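Local coordinates for protein L-glyceraldehyde 3-phosphate reductase (Clostridium beijerinckii, PDB 6HG6) that probably reduces aldehydes, furfural among them, with NADPH as cofactor, as an aldo-keto reductase built on a TIM barrel, at residues G31-F36 / N64-V69; F60-N65 / S72-F77; M281-V286 / V309-K314. All coordinates share one frame; numbering follows the deposited sequence. Where two conformers were deposited one is given.

Interaction 1 (G31-F36 / N64-V69). With NDP (NADPH dihydro-nicotinamide-adenine-dinucleotide phosphate), chain B; EDO (1,2-ethanediol), chain F.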
loop_
_atom_site.group_PDB
_atom_site.type_symbol
_atom_site.label_atom_id
_atom_site.label_comp_id
_atom_site.label_asym_id
_atom_site.label_seq_id
_atom_site.Cartn_x
_atom_site.Cartn_y
_atom_site.Cartn_z
ATOM N N GLY A 31 -4.781 3.567 1.661
ATOM C CA GLY A 31 -5.045 3.196 0.263
ATOM C C GLY A 31 -6.444 3.554 -0.169
ATOM O O GLY A 31 -7.376 3.464 0.667
ATOM N N LEU A 32 -6.617 3.893 -1.452
ATOM C CA LEU A 32 -7.929 4.323 -1.977
ATOM C C LEU A 32 -8.535 3.250 -2.890
ATOM O O LEU A 32 -9.447 3.569 -3.683
ATOM C CB LEU A 32 -7.759 5.688 -2.660
ATOM C CG LEU A 32 -7.714 6.892 -1.734
ATOM C CD1 LEU A 32 -6.391 6.974 -1.007
ATOM C CD2 LEU A 32 -7.909 8.164 -2.564
ATOM N N TRP A 33 -8.075 2.001 -2.775
ATOM C CA TRP A 33 -8.606 0.863 -3.577
ATOM C C TRP A 33 -10.120 0.776 -3.452
ATOM O O TRP A 33 -10.787 0.550 -4.494
ATOM C CB TRP A 33 -7.916 -0.427 -3.149
ATOM C CG TRP A 33 -8.321 -1.614 -3.953
ATOM C CD1 TRP A 33 -8.535 -1.701 -5.297
ATOM C CD2 TRP A 33 -8.449 -2.944 -3.439
ATOM N NE1 TRP A 33 -8.846 -2.993 -5.644
ATOM C CE2 TRP A 33 -8.807 -3.773 -4.524
ATOM C CE3 TRP A 33 -8.351 -3.494 -2.156
ATOM C CZ2 TRP A 33 -9.041 -5.141 -4.352
ATOM C CZ3 TRP A 33 -8.576 -4.844 -1.997
ATOM C CH2 TRP A 33 -8.892 -5.652 -3.084
ATOM N N HIS A 34 -10.651 0.909 -2.235
ATOM C CA HIS A 34 -12.108 0.923 -2.010
ATOM C C HIS A 34 -12.558 2.199 -1.305
ATOM O O HIS A 34 -11.751 2.796 -0.569
ATOM C CB HIS A 34 -12.497 -0.325 -1.194
ATOM C CG HIS A 34 -12.278 -1.586 -1.963
ATOM N ND1 HIS A 34 -11.651 -2.697 -1.427
ATOM C CD2 HIS A 34 -12.531 -1.888 -3.256
ATOM C CE1 HIS A 34 -11.607 -3.654 -2.343
ATOM N NE2 HIS A 34 -12.102 -3.161 -3.483
ATOM N N ASN A 35 -13.812 2.563 -1.565
ATOM C CA ASN A 35 -14.621 3.628 -0.915
ATOM C C ASN A 35 -14.278 5.015 -1.473
ATOM O O ASN A 35 -14.722 5.988 -0.870
ATOM C CB ASN A 35 -14.468 3.555 0.614
ATOM C CG ASN A 35 -14.815 2.173 1.126
ATOM O OD1 ASN A 35 -15.856 1.664 0.796
ATOM N ND2 ASN A 35 -13.908 1.533 1.843
ATOM N N PHE A 36 -13.605 5.114 -2.628
ATOM C CA PHE A 36 -13.279 6.412 -3.275
ATOM C C PHE A 36 -13.771 6.463 -4.719
ATOM O O PHE A 36 -13.296 7.325 -5.488
ATOM C CB PHE A 36 -11.776 6.672 -3.191
ATOM C CG PHE A 36 -11.410 7.077 -1.785
ATOM C CD1 PHE A 36 -11.254 6.119 -0.797
ATOM C CD2 PHE A 36 -11.190 8.401 -1.481
ATOM C CE1 PHE A 36 -10.940 6.490 0.504
ATOM C CE2 PHE A 36 -10.876 8.775 -0.179
ATOM C CZ PHE A 36 -10.783 7.818 0.806
ATOM N N ASN A 64 -4.216 3.663 -11.222
ATOM C CA ASN A 64 -5.058 4.162 -12.323
ATOM C C ASN A 64 -6.481 3.610 -12.191
ATOM O O ASN A 64 -7.444 4.393 -12.351
ATOM C CB ASN A 64 -4.431 3.900 -13.694
ATOM C CG ASN A 64 -4.091 2.466 -14.039
ATOM O OD1 ASN A 64 -4.360 1.525 -13.268
ATOM N ND2 ASN A 64 -3.517 2.314 -15.230
ATOM N N ASN A 65 -6.624 2.318 -11.944
ATOM C CA ASN A 65 -7.910 1.617 -12.096
ATOM C C ASN A 65 -8.711 1.550 -10.797
ATOM O O ASN A 65 -9.799 0.931 -10.847
ATOM C CB ASN A 65 -7.736 0.253 -12.760
ATOM C CG ASN A 65 -7.055 -0.780 -11.903
ATOM O OD1 ASN A 65 -6.717 -0.521 -10.749
ATOM N ND2 ASN A 65 -6.833 -1.950 -12.483
ATOM N N TYR A 66 -8.298 2.245 -9.732
ATOM C CA TYR A 66 -9.100 2.265 -8.486
ATOM C C TYR A 66 -10.405 3.010 -8.692
ATOM O O TYR A 66 -10.445 4.084 -9.366
ATOM C CB TYR A 66 -8.336 2.879 -7.320
ATOM C CG TYR A 66 -7.162 2.079 -6.843
ATOM C CD1 TYR A 66 -6.906 0.802 -7.314
ATOM C CD2 TYR A 66 -6.426 2.510 -5.754
ATOM C CE1 TYR A 66 -5.882 0.022 -6.797
ATOM C CE2 TYR A 66 -5.366 1.761 -5.259
ATOM C CZ TYR A 66 -5.083 0.509 -5.783
ATOM O OH TYR A 66 -4.016 -0.253 -5.327
ATOM N N GLY A 67 -11.468 2.443 -8.130
ATOM C CA GLY A 67 -12.840 2.966 -8.183
ATOM C C GLY A 67 -13.744 2.016 -7.397
ATOM O O GLY A 67 -13.520 1.801 -6.215
ATOM N N PRO A 68 -14.722 1.348 -8.023
ATOM C CA PRO A 68 -14.988 1.497 -9.429
ATOM C C PRO A 68 -15.579 2.826 -9.843
ATOM O O PRO A 68 -16.336 3.426 -9.100
ATOM C CB PRO A 68 -15.981 0.376 -9.793
ATOM C CG PRO A 68 -16.697 0.164 -8.498
ATOM C CD PRO A 68 -15.618 0.347 -7.445
ATOM N N VAL A 69 -15.514 2.553 -11.137
ATOM C CA VAL A 69 -15.187 3.068 -12.447
ATOM C C VAL A 69 -13.696 3.340 -12.333
ATOM O O VAL A 69 -13.251 4.068 -11.451
ATOM C CB VAL A 69 -16.136 4.118 -12.975
ATOM C CG1 VAL A 69 -15.447 5.148 -13.769
ATOM C CG2 VAL A 69 -17.305 3.403 -13.618
HETATM P PA NDP B . -7.161 -4.009 4.488
HETATM O O1A NDP B . -6.754 -5.442 4.411
HETATM O O2A NDP B . -6.617 -3.029 5.478
HETATM O O5B NDP B . -8.767 -3.903 4.475
HETATM C C5B NDP B . -9.395 -2.596 4.563
HETATM C C4B NDP B . -10.845 -2.763 4.934
HETATM O O4B NDP B . -10.909 -3.519 6.171
HETATM C C3B NDP B . -11.642 -1.480 5.206
HETATM O O3B NDP B . -12.237 -0.920 4.038
HETATM C C2B NDP B . -12.697 -1.990 6.180
HETATM O O2B NDP B . -13.689 -2.661 5.408
HETATM C C1B NDP B . -11.910 -2.996 7.011
HETATM N N9A NDP B . -11.239 -2.459 8.189
HETATM C C8A NDP B . -10.192 -1.571 8.223
HETATM N N7A NDP B . -9.762 -1.317 9.434
HETATM C C5A NDP B . -10.574 -2.088 10.254
HETATM C C6A NDP B . -10.620 -2.261 11.651
HETATM N N6A NDP B . -9.799 -1.643 12.497
HETATM N N1A NDP B . -11.551 -3.116 12.150
HETATM C C2A NDP B . -12.373 -3.735 11.290
HETATM N N3A NDP B . -12.416 -3.655 9.962
HETATM C C4A NDP B . -11.481 -2.807 9.497
HETATM O O3 NDP B . -6.777 -3.326 3.073
HETATM P PN NDP B . -7.340 -3.408 1.577
HETATM O O1N NDP B . -8.486 -2.456 1.486
HETATM O O2N NDP B . -7.510 -4.825 1.132
HETATM O O5D NDP B . -6.084 -2.788 0.778
HETATM C C5D NDP B . -5.476 -1.582 1.309
HETATM C C4D NDP B . -4.796 -0.835 0.185
HETATM O O4D NDP B . -3.768 -1.666 -0.383
HETATM C C3D NDP B . -5.660 -0.483 -1.023
HETATM O O3D NDP B . -6.475 0.646 -0.743
HETATM C C2D NDP B . -4.566 -0.228 -2.066
HETATM O O2D NDP B . -4.014 1.050 -1.890
HETATM C C1D NDP B . -3.543 -1.311 -1.738
HETATM N N1N NDP B . -3.702 -2.517 -2.590
HETATM C C2N NDP B . -2.750 -2.812 -3.536
HETATM C C3N NDP B . -2.958 -3.732 -4.527
HETATM C C7N NDP B . -1.864 -3.990 -5.529
HETATM O O7N NDP B . -0.827 -3.299 -5.533
HETATM N N7N NDP B . -2.077 -4.963 -6.414
HETATM C C4N NDP B . -4.287 -4.438 -4.547
HETATM C C5N NDP B . -5.148 -4.194 -3.371
HETATM C C6N NDP B . -4.803 -3.337 -2.434
HETATM P P2B NDP B . -15.206 -2.626 5.965
HETATM O O1X NDP B . -15.505 -1.400 6.804
HETATM O O2X NDP B . -16.059 -2.671 4.707
HETATM O O3X NDP B . -15.278 -3.915 6.770
HETATM C C1 EDO F . -16.015 2.652 -4.461
HETATM O O1 EDO F . -16.661 3.691 -3.834
HETATM C C2 EDO F . -15.796 1.493 -3.592
HETATM O O2 EDO F . -14.645 0.805 -4.000
HETATM O O HOH W 1 -12.062 3.488 -4.480
HETATM O O HOH W 2 -10.931 -0.199 -6.993
#
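Two irregular loops come closest at W33 and Y66, where CA lies 5.1 Å from CA with no strand-like pairing. The Y66 ring lies beneath the W33 backbone: W33 CA stands over its face, 3.7 Å from the centroid, in a CH-pi contact. The two aromatic side chains cross, with W33 CD1 3.5 Å from Y66 CE1 and the planes turned obliquely by 49°. With W33 CG anti to the backbone N (chi1 -177°), the broad indole swings to the cofactor and offers one face to the C5N side of the tilted nicotinamide, C5N lying 3.4 Å above the indole plane toward the rim, and the opposite face to H34 CE1. W33 N also donates to NADPH O3D, 2.9 Å away, and because G31 has no side chain this ribose hydroxyl can settle against its backbone. Water replaces direct polar bonds between the loops: one molecule accepts from G67 N and donates to W33 O, and a second accepts from F36 N and lies beside L32 O and G67 O. Y66 OH reaches the nicotinamide end of NADPH and is hydrogen-bonded to K97, consistent with the Asp-Tyr-Lys-His active site of aldo-keto reductases. The loops follow strands 28-31 and 59-61; F36 packs on M45, L48 and C49 of helix 42-54, and Y66 on A73 of helix 72-85.

Interaction 2 (F60-N65 / S72-F77); sequences FDLANN and SAEENF. With NDP (NADPH dihydro-nicotinamide-adenine-dinucleotide phosphate), chain B; EDO (1,2-ethanediol), chain E.
In the beta-alpha-beta unit formed by strand 59-61, helix 72-85 and strand 93-98, F60 and L62 face the helix and meet F77 and E74. Leucine suits its place because its two methyls divide the work: L62 CD2 sits between E74 CA (3.7 Å) and F77 CB (3.8 Å), while L62 CD1 turns to the F77 ring, 4.1 Å from F77 CD2. F77 holds CG anti to its own N (chi1 -168°), which sends the ring back toward the strand, where CZ lies 3.8 Å from F60 CB. The two phenyl rings meet obliquely between sheet and helix, centroids 5.4 Å apart and planes at 33°. Beyond the strand, the extended E74 chain carries OE2 close over N64 CA, at 3.5 Å. The polar link between the segments is a water, which accepts from E74 N at 3.0 Å while lying beside N64 O. The carboxylate is held from outside: OE2 is hydrogen-bonded to T96 and S123, and OE1 forms a salt bridge with R126. D61, between the two apolar residues, points to the barrel interior, where its OD2 accepts from NADPH O2D at 2.6 Å. Apolar side chains thus fix the helix to the outside of the barrel, the buried E74 charge is probably stabilised by its several donors, and D61 on the inner side is shared between the cofactor, K97 and S95.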
loop_
_atom_site.group_PDB
_atom_site.type_symbol
_atom_site.label_atom_id
_atom_site.label_comp_id
_atom_site.label_asym_id
_atom_site.label_seq_id
_atom_site.Cartn_x
_atom_site.Cartn_y
_atom_site.Cartn_z
ATOM N N PHE A 60 -0.688 8.398 0.682
ATOM C CA PHE A 60 -1.944 8.036 0.007
ATOM C C PHE A 60 -1.578 7.225 -1.228
ATOM O O PHE A 60 -0.836 7.721 -2.099
ATOM C CB PHE A 60 -2.783 9.277 -0.310
ATOM C CG PHE A 60 -3.297 9.927 0.941
ATOM C CD1 PHE A 60 -2.516 10.855 1.600
ATOM C CD2 PHE A 60 -4.506 9.564 1.507
ATOM C CE1 PHE A 60 -2.954 11.430 2.782
ATOM C CE2 PHE A 60 -4.946 10.133 2.695
ATOM C CZ PHE A 60 -4.178 11.083 3.323
ATOM N N ASP A 61 -2.104 6.008 -1.288
ATOM C CA ASP A 61 -1.779 5.052 -2.373
ATOM C C ASP A 61 -2.975 4.933 -3.306
ATOM O O ASP A 61 -4.090 4.621 -2.867
ATOM C CB ASP A 61 -1.399 3.687 -1.789
ATOM C CG ASP A 61 -0.990 2.678 -2.834
ATOM O OD1 ASP A 61 0.120 2.837 -3.434
ATOM O OD2 ASP A 61 -1.865 1.821 -3.152
ATOM N N LEU A 62 -2.728 5.202 -4.572
ATOM C CA LEU A 62 -3.713 5.052 -5.649
ATOM C C LEU A 62 -3.142 4.169 -6.739
ATOM O O LEU A 62 -1.975 3.717 -6.668
ATOM C CB LEU A 62 -4.059 6.437 -6.183
ATOM C CG LEU A 62 -4.785 7.306 -5.178
ATOM C CD1 LEU A 62 -3.769 8.209 -4.468
ATOM C CD2 LEU A 62 -5.846 8.104 -5.871
ATOM N N ALA A 63 -3.988 3.897 -7.711
ATOM C CA ALA A 63 -3.654 3.202 -8.953
ATOM C C ALA A 63 -4.619 3.780 -9.979
ATOM O O ALA A 63 -5.723 4.274 -9.620
ATOM C CB ALA A 63 -3.823 1.699 -8.892
ATOM N N ASN A 64 -4.216 3.663 -11.222
ATOM C CA ASN A 64 -5.058 4.162 -12.323
ATOM C C ASN A 64 -6.481 3.610 -12.191
ATOM O O ASN A 64 -7.444 4.393 -12.351
ATOM C CB ASN A 64 -4.431 3.900 -13.694
ATOM C CG ASN A 64 -4.091 2.466 -14.039
ATOM O OD1 ASN A 64 -4.360 1.525 -13.268
ATOM N ND2 ASN A 64 -3.517 2.314 -15.230
ATOM N N ASN A 65 -6.624 2.318 -11.944
ATOM C CA ASN A 65 -7.910 1.617 -12.096
ATOM C C ASN A 65 -8.711 1.550 -10.797
ATOM O O ASN A 65 -9.799 0.931 -10.847
ATOM C CB ASN A 65 -7.736 0.253 -12.760
ATOM C CG ASN A 65 -7.055 -0.780 -11.903
ATOM O OD1 ASN A 65 -6.717 -0.521 -10.749
ATOM N ND2 ASN A 65 -6.833 -1.950 -12.483
ATOM N N SER A 72 -11.891 6.774 -11.092
ATOM C CA SER A 72 -12.759 7.578 -10.208
ATOM C C SER A 72 -12.021 7.919 -8.915
ATOM O O SER A 72 -12.229 9.024 -8.406
ATOM C CB SER A 72 -14.109 6.939 -9.967
ATOM O OG SER A 72 -13.980 5.601 -9.533
ATOM N N ALA A 73 -11.266 6.998 -8.341
ATOM C CA ALA A 73 -10.555 7.277 -7.075
ATOM C C ALA A 73 -9.554 8.417 -7.314
ATOM O O ALA A 73 -9.507 9.350 -6.520
ATOM C CB ALA A 73 -9.914 6.038 -6.513
ATOM N N GLU A 74 -8.807 8.357 -8.401
ATOM C CA GLU A 74 -7.821 9.415 -8.770
ATOM C C GLU A 74 -8.546 10.755 -8.940
ATOM O O GLU A 74 -8.063 11.768 -8.419
ATOM C CB GLU A 74 -7.057 9.020 -10.031
ATOM C CG GLU A 74 -5.924 8.051 -9.768
ATOM C CD GLU A 74 -5.163 7.716 -11.045
ATOM O OE1 GLU A 74 -5.782 7.968 -12.131
ATOM O OE2 GLU A 74 -4.013 7.243 -10.979
ATOM N N GLU A 75 -9.666 10.787 -9.658
ATOM C CA GLU A 75 -10.435 12.035 -9.870
ATOM C C GLU A 75 -10.948 12.576 -8.535
ATOM O O GLU A 75 -10.902 13.792 -8.312
ATOM C CB GLU A 75 -11.604 11.812 -10.829
ATOM C CG GLU A 75 -11.171 11.714 -12.267
ATOM C CD GLU A 75 -12.314 11.748 -13.279
ATOM O OE1 GLU A 75 -13.489 11.761 -12.858
ATOM O OE2 GLU A 75 -12.025 11.755 -14.476
ATOM N N ASN A 76 -11.497 11.705 -7.697
ATOM C CA ASN A 76 -11.982 12.121 -6.369
ATOM C C ASN A 76 -10.817 12.687 -5.530
ATOM O O ASN A 76 -11.004 13.754 -4.897
ATOM C CB ASN A 76 -12.741 10.983 -5.702
ATOM C CG ASN A 76 -14.132 10.818 -6.274
ATOM O OD1 ASN A 76 -14.786 11.815 -6.629
ATOM N ND2 ASN A 76 -14.665 9.606 -6.212
ATOM N N PHE A 77 -9.689 12.005 -5.497
ATOM C CA PHE A 77 -8.513 12.466 -4.728
ATOM C C PHE A 77 -8.036 13.800 -5.327
ATOM O O PHE A 77 -7.666 14.721 -4.583
ATOM C CB PHE A 77 -7.408 11.422 -4.733
ATOM C CG PHE A 77 -6.344 11.751 -3.721
ATOM C CD1 PHE A 77 -6.658 11.766 -2.374
ATOM C CD2 PHE A 77 -5.058 12.035 -4.115
ATOM C CE1 PHE A 77 -5.692 12.034 -1.426
ATOM C CE2 PHE A 77 -4.089 12.311 -3.154
ATOM C CZ PHE A 77 -4.412 12.329 -1.824
HETATM P PA NDP B . -7.161 -4.009 4.488
HETATM O O1A NDP B . -6.754 -5.442 4.411
HETATM O O2A NDP B . -6.617 -3.029 5.478
HETATM O O5B NDP B . -8.767 -3.903 4.475
HETATM C C5B NDP B . -9.395 -2.596 4.563
HETATM C C4B NDP B . -10.845 -2.763 4.934
HETATM O O4B NDP B . -10.909 -3.519 6.171
HETATM C C3B NDP B . -11.642 -1.480 5.206
HETATM O O3B NDP B . -12.237 -0.920 4.038
HETATM C C2B NDP B . -12.697 -1.990 6.180
HETATM O O2B NDP B . -13.689 -2.661 5.408
HETATM C C1B NDP B . -11.910 -2.996 7.011
HETATM N N9A NDP B . -11.239 -2.459 8.189
HETATM C C8A NDP B . -10.192 -1.571 8.223
HETATM N N7A NDP B . -9.762 -1.317 9.434
HETATM C C5A NDP B . -10.574 -2.088 10.254
HETATM C C6A NDP B . -10.620 -2.261 11.651
HETATM N N6A NDP B . -9.799 -1.643 12.497
HETATM N N1A NDP B . -11.551 -3.116 12.150
HETATM C C2A NDP B . -12.373 -3.735 11.290
HETATM N N3A NDP B . -12.416 -3.655 9.962
HETATM C C4A NDP B . -11.481 -2.807 9.497
HETATM O O3 NDP B . -6.777 -3.326 3.073
HETATM P PN NDP B . -7.340 -3.408 1.577
HETATM O O1N NDP B . -8.486 -2.456 1.486
HETATM O O2N NDP B . -7.510 -4.825 1.132
HETATM O O5D NDP B . -6.084 -2.788 0.778
HETATM C C5D NDP B . -5.476 -1.582 1.309
HETATM C C4D NDP B . -4.796 -0.835 0.185
HETATM O O4D NDP B . -3.768 -1.666 -0.383
HETATM C C3D NDP B . -5.660 -0.483 -1.023
HETATM O O3D NDP B . -6.475 0.646 -0.743
HETATM C C2D NDP B . -4.566 -0.228 -2.066
HETATM O O2D NDP B . -4.014 1.050 -1.890
HETATM C C1D NDP B . -3.543 -1.311 -1.738
HETATM N N1N NDP B . -3.702 -2.517 -2.590
HETATM C C2N NDP B . -2.750 -2.812 -3.536
HETATM C C3N NDP B . -2.958 -3.732 -4.527
HETATM C C7N NDP B . -1.864 -3.990 -5.529
HETATM O O7N NDP B . -0.827 -3.299 -5.533
HETATM N N7N NDP B . -2.077 -4.963 -6.414
HETATM C C4N NDP B . -4.287 -4.438 -4.547
HETATM C C5N NDP B . -5.148 -4.194 -3.371
HETATM C C6N NDP B . -4.803 -3.337 -2.434
HETATM P P2B NDP B . -15.206 -2.626 5.965
HETATM O O1X NDP B . -15.505 -1.400 6.804
HETATM O O2X NDP B . -16.059 -2.671 4.707
HETATM O O3X NDP B . -15.278 -3.915 6.770
HETATM C C1 EDO E . -18.245 12.216 -5.452
HETATM O O1 EDO E . -17.333 13.225 -5.852
HETATM C C2 EDO E . -18.462 11.171 -6.482
HETATM O O2 EDO E . -17.833 9.927 -6.211
HETATM O O HOH W 3 -8.505 5.796 -9.883
#

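Interaction 3 (M281-V286 / V309-K314); sequences MALSWV and VGIVHK
I311 meets helix 278-286 with every carbon of its side chain. Its CB lies 3.5 Å from S284 OG, the polar edge of the contact. CG1 stands between the backbone N and the carbonyl carbon (chi1 71°), a position that turns it onto the helix, 3.6 Å from L283 CB. The other branch, CG2, comes to 4.1 Å from L283 CD1. At the tip, CD1 also reaches L283 CB at 3.6 Å and lies close to the L283 carbonyl carbon. The two chains cross at about a right angle. Beta-branching suits I311, since two arms can spread over one leucine.

The contact joins helix 278-286 to the loop after helix 302-308, beside barrel strands 28-31, where I311 packs on I28, and 294-297, where L283 leans on V295 and I297. L283 also lies next to N308, which binds NADPH.

I311 O, which already accepts from K314 N within the 3-10 turn, also lies 3.1 Å from S284 OG. A small serine lets K314 O approach its CB closely. Q276 NE2 donates into OG, while Q280 O may take the hydroxyl proton. An apolar L283-I311 contact is thus set beside a substantial serine contact, whose bond to I311 O remains unsettled.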
loop_
_atom_site.group_PDB
_atom_site.type_symbol
_atom_site.label_atom_id
_atom_site.label_comp_id
_atom_site.label_asym_id
_atom_site.label_seq_id
_atom_site.Cartn_x
_atom_site.Cartn_y
_atom_site.Cartn_z
ATOM N N MET A 281 -3.932 -6.659 15.726
ATOM C CA MET A 281 -2.792 -7.600 15.806
ATOM C C MET A 281 -2.325 -7.948 14.393
ATOM O O MET A 281 -1.110 -8.094 14.172
ATOM C CB MET A 281 -3.159 -8.886 16.524
ATOM C CG MET A 281 -1.960 -9.763 16.670
ATOM S SD MET A 281 -2.291 -11.262 17.594
ATOM C CE MET A 281 -3.116 -12.245 16.336
ATOM N N ALA A 282 -3.263 -8.091 13.453
ATOM C CA ALA A 282 -2.942 -8.438 12.059
ATOM C C ALA A 282 -2.056 -7.338 11.466
ATOM O O ALA A 282 -1.138 -7.686 10.703
ATOM C CB ALA A 282 -4.214 -8.656 11.257
ATOM N N LEU A 283 -2.341 -6.065 11.782
ATOM C CA LEU A 283 -1.543 -4.919 11.274
ATOM C C LEU A 283 -0.163 -4.940 11.939
ATOM O O LEU A 283 0.827 -4.816 11.218
ATOM C CB LEU A 283 -2.243 -3.592 11.549
ATOM C CG LEU A 283 -3.602 -3.392 10.877
ATOM C CD1 LEU A 283 -4.143 -2.016 11.233
ATOM C CD2 LEU A 283 -3.514 -3.553 9.381
ATOM N N SER A 284 -0.119 -5.139 13.252
ATOM C CA SER A 284 1.152 -5.221 14.021
ATOM C C SER A 284 2.006 -6.370 13.475
ATOM O O SER A 284 3.215 -6.196 13.345
ATOM C CB SER A 284 0.930 -5.375 15.464
ATOM O OG SER A 284 0.205 -4.278 15.958
ATOM N N TRP A 285 1.398 -7.509 13.152
ATOM C CA TRP A 285 2.173 -8.684 12.706
ATOM C C TRP A 285 2.872 -8.382 11.375
ATOM O O TRP A 285 4.052 -8.735 11.197
ATOM C CB TRP A 285 1.245 -9.905 12.664
ATOM C CG TRP A 285 1.951 -11.150 12.253
ATOM C CD1 TRP A 285 2.472 -12.087 13.085
ATOM C CD2 TRP A 285 2.216 -11.603 10.916
ATOM N NE1 TRP A 285 3.044 -13.083 12.351
ATOM C CE2 TRP A 285 2.906 -12.829 11.035
ATOM C CE3 TRP A 285 1.926 -11.121 9.646
ATOM C CZ2 TRP A 285 3.351 -13.549 9.932
ATOM C CZ3 TRP A 285 2.357 -11.845 8.555
ATOM C CH2 TRP A 285 3.032 -13.051 8.701
ATOM N N VAL A 286 2.180 -7.779 10.430
ATOM C CA VAL A 286 2.785 -7.468 9.120
ATOM C C VAL A 286 4.029 -6.577 9.297
ATOM O O VAL A 286 4.938 -6.678 8.452
ATOM C CB VAL A 286 1.714 -6.840 8.211
ATOM C CG1 VAL A 286 2.311 -6.096 7.098
ATOM C CG2 VAL A 286 0.764 -7.913 7.719
ATOM N N VAL A 309 -4.323 3.189 13.936
ATOM C CA VAL A 309 -3.005 3.894 14.030
ATOM C C VAL A 309 -2.321 3.566 15.365
ATOM O O VAL A 309 -1.117 3.780 15.429
ATOM C CB VAL A 309 -3.063 5.405 13.747
ATOM C CG1 VAL A 309 -3.322 5.653 12.261
ATOM C CG2 VAL A 309 -4.019 6.171 14.640
ATOM N N GLY A 310 -3.019 3.034 16.370
ATOM C CA GLY A 310 -2.359 2.611 17.626
ATOM C C GLY A 310 -1.412 1.429 17.401
ATOM O O GLY A 310 -0.488 1.254 18.163
ATOM N N ILE A 311 -1.626 0.634 16.368
ATOM C CA ILE A 311 -0.944 -0.680 16.152
ATOM C C ILE A 311 0.555 -0.488 15.953
ATOM O O ILE A 311 1.313 -1.391 16.383
ATOM C CB ILE A 311 -1.582 -1.431 14.980
ATOM C CG1 ILE A 311 -1.255 -0.776 13.633
ATOM C CG2 ILE A 311 -3.077 -1.560 15.185
ATOM C CD1 ILE A 311 0.067 -1.226 13.039
ATOM N N VAL A 312 0.966 0.638 15.346
ATOM C CA VAL A 312 2.406 0.981 15.100
ATOM C C VAL A 312 3.171 0.976 16.437
ATOM O O VAL A 312 4.415 0.984 16.379
ATOM C CB VAL A 312 2.613 2.327 14.356
ATOM C CG1 VAL A 312 1.726 2.416 13.133
ATOM C CG2 VAL A 312 2.392 3.549 15.242
ATOM N N HIS A 313 2.478 0.964 17.581
ATOM C CA HIS A 313 3.130 0.983 18.928
ATOM C C HIS A 313 3.143 -0.399 19.602
ATOM O O HIS A 313 3.584 -0.465 20.742
ATOM C CB HIS A 313 2.472 2.046 19.809
ATOM C CG HIS A 313 2.715 3.398 19.252
ATOM N ND1 HIS A 313 1.773 4.056 18.488
ATOM C CD2 HIS A 313 3.833 4.154 19.236
ATOM C CE1 HIS A 313 2.286 5.201 18.070
ATOM N NE2 HIS A 313 3.551 5.286 18.525
ATOM N N LYS A 314 2.728 -1.460 18.903
ATOM C CA LYS A 314 2.710 -2.850 19.427
ATOM C C LYS A 314 3.137 -3.822 18.318
ATOM O O LYS A 314 2.424 -4.832 18.085
ATOM C CB LYS A 314 1.315 -3.225 19.947
ATOM C CG LYS A 314 0.807 -2.425 21.133
ATOM C CD LYS A 314 -0.394 -3.058 21.767
ATOM C CE LYS A 314 -1.109 -2.134 22.728
ATOM N NZ LYS A 314 -2.209 -2.859 23.405
#

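Overall arrangement
Interactions 1 and 2 are neighbours, their centres 6 Å apart; they share N64 and N65 and are tied together by probable hydrogen bonds, L32 N to D61 O at 3.0 Å and N76 ND2 to F36 O at 2.8 Å. Together they serve the nicotinamide ribose: interaction 1 supplies W33 N for O3D, and interaction 2 supplies D61 for O2D. Interaction 3 is a separate site, its centre about 24 Å from interaction 1 and about 25 Å from interaction 2. It joins a helix and a loop outside the barrel strands, with the L283 side chain about 5 Å from the cofactor. NADPH touches interactions 1 and 2 directly, and its adenosine half passes near interaction 3.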